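Local coordinates for enoyl-acyl carrier protein reductase (Uncultured bacterium, PDB 6KIA) that probably reduces the enoyl double bond of acyl-carrier-protein substrates in fatty-acid synthesis, using NADH as the hydride donor, at residues T406-F411 / A430-L435. Sequence-based numbering, arbitrary orientation.
Sequences TGPLMF and AKQLNL
Q432 reaches across to P408 and L409 in a small, buried van der Waals contact between helices 394-413 and 426-436; the centre of the contact is about 17 Å from the centre of the chain. A single glutamine on one helix meets two consecutive residues of the other, and the two segments together bury 146 Å². The backbones come closest at L409 and Q432, whose CA atoms are 7.3 Å apart. Q432 leaves its helix toward its partners with CG anti to the backbone N (chi1 173°), then bends at chi2 (76°), which lays one face of the amide against the P408 ring and turns OE1 toward L409. CB and CG of P408 lie over that face, and Q432 CD and NE2 are both 3.8 Å from P408 CG. L409 runs past Q432 in the opposite direction: its CD2, nearly in the amide plane, comes within 3.6 Å of Q432 OE1, while its CG packs 4.0 Å from Q432 CB.

In the chain, helix 394-413 comes before strand 421-423 and helix 426-436 after it; this strand pairs in parallel with 283-287 at an edge of the Rossmann-like sheet. Proline suits its place because it offers a compact apolar ring, and lacking an N-H it leaves helix 394-413 kinked there. Leucine supplies a branched side chain that also touches V428, I429 and P11. The methylenes of glutamine suit this apolar surface, but OE1 is buried with no hydrogen-bonding partner in the model, probably at some energetic cost. The Q432 side chain also touches V10, and P408 packs on E40 of helix 34-43.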
# COMPACT_ATOMS: atom_id res chain seq x y z
N THR A 406 -5.95 1.81 -11.44
CA THR A 406 -5.16 0.63 -11.06
C THR A 406 -6.05 -0.59 -10.92
O THR A 406 -5.58 -1.71 -11.10
CB THR A 406 -4.35 0.84 -9.75
OG1 THR A 406 -5.22 1.11 -8.64
CG2 THR A 406 -3.34 1.99 -9.93
N GLY A 407 -7.33 -0.38 -10.59
CA GLY A 407 -8.29 -1.48 -10.46
C GLY A 407 -8.30 -2.44 -11.63
O GLY A 407 -7.96 -3.61 -11.50
N PRO A 408 -8.72 -1.96 -12.80
CA PRO A 408 -8.78 -2.80 -13.99
C PRO A 408 -7.40 -3.23 -14.45
O PRO A 408 -7.26 -4.33 -14.97
CB PRO A 408 -9.48 -1.91 -15.03
CG PRO A 408 -9.41 -0.54 -14.47
CD PRO A 408 -9.40 -0.67 -13.00
N LEU A 409 -6.39 -2.38 -14.28
CA LEU A 409 -5.05 -2.81 -14.62
C LEU A 409 -4.66 -4.08 -13.86
O LEU A 409 -4.21 -5.05 -14.48
CB LEU A 409 -4.02 -1.71 -14.33
CG LEU A 409 -4.02 -0.55 -15.35
CD1 LEU A 409 -3.09 0.57 -14.91
CD2 LEU A 409 -3.66 -1.05 -16.75
N MET A 410 -4.81 -4.09 -12.54
CA MET A 410 -4.41 -5.25 -11.76
C MET A 410 -5.36 -6.42 -12.03
O MET A 410 -4.91 -7.57 -12.20
CB MET A 410 -4.38 -4.91 -10.28
CG MET A 410 -3.29 -3.89 -9.95
SD MET A 410 -3.34 -3.36 -8.23
CE MET A 410 -3.03 -4.90 -7.33
N PHE A 411 -6.66 -6.13 -12.14
CA PHE A 411 -7.64 -7.20 -12.34
C PHE A 411 -7.39 -7.93 -13.66
O PHE A 411 -7.40 -9.17 -13.71
CB PHE A 411 -9.07 -6.65 -12.30
CG PHE A 411 -10.13 -7.73 -12.34
CD1 PHE A 411 -10.32 -8.58 -11.27
CD2 PHE A 411 -10.90 -7.90 -13.49
CE1 PHE A 411 -11.30 -9.61 -11.34
CE2 PHE A 411 -11.87 -8.91 -13.56
CZ PHE A 411 -12.07 -9.75 -12.48
N ALA A 430 -2.74 6.51 -16.86
CA ALA A 430 -3.39 7.53 -17.67
C ALA A 430 -4.01 6.90 -18.92
O ALA A 430 -5.14 7.23 -19.29
CB ALA A 430 -2.39 8.64 -18.03
N LYS A 431 -3.28 5.98 -19.56
CA LYS A 431 -3.83 5.25 -20.72
C LYS A 431 -5.14 4.53 -20.36
O LYS A 431 -6.15 4.67 -21.07
CB LYS A 431 -2.83 4.22 -21.25
CG LYS A 431 -1.61 4.78 -21.94
CD LYS A 431 -0.74 3.67 -22.50
CE LYS A 431 0.39 4.22 -23.34
NZ LYS A 431 1.33 3.13 -23.73
N GLN A 432 -5.10 3.78 -19.26
CA GLN A 432 -6.28 3.08 -18.76
C GLN A 432 -7.45 4.06 -18.48
O GLN A 432 -8.60 3.82 -18.87
CB GLN A 432 -5.94 2.26 -17.49
CG GLN A 432 -7.17 1.69 -16.89
CD GLN A 432 -7.68 0.48 -17.67
OE1 GLN A 432 -6.92 -0.41 -18.04
NE2 GLN A 432 -8.93 0.54 -18.07
N LEU A 433 -7.17 5.19 -17.83
CA LEU A 433 -8.25 6.10 -17.46
C LEU A 433 -8.85 6.80 -18.69
O LEU A 433 -10.07 6.97 -18.78
CB LEU A 433 -7.72 7.16 -16.48
CG LEU A 433 -7.44 6.68 -15.05
CD1 LEU A 433 -6.57 7.68 -14.30
CD2 LEU A 433 -8.79 6.46 -14.36
N ASN A 434 -8.02 7.15 -19.65
CA ASN A 434 -8.54 7.80 -20.84
C ASN A 434 -9.36 6.80 -21.65
O ASN A 434 -10.40 7.16 -22.19
CB ASN A 434 -7.42 8.43 -21.66
CG ASN A 434 -6.97 9.77 -21.07
OD1 ASN A 434 -7.76 10.48 -20.42
ND2 ASN A 434 -5.71 10.09 -21.25
N LEU A 435 -8.92 5.54 -21.65
CA LEU A 435 -9.63 4.52 -22.41
C LEU A 435 -11.00 4.20 -21.81
O LEU A 435 -12.00 4.13 -22.54
CB LEU A 435 -8.77 3.25 -22.49
CG LEU A 435 -9.30 2.05 -23.27
CD1 LEU A 435 -9.25 2.37 -24.76
CD2 LEU A 435 -8.42 0.87 -22.93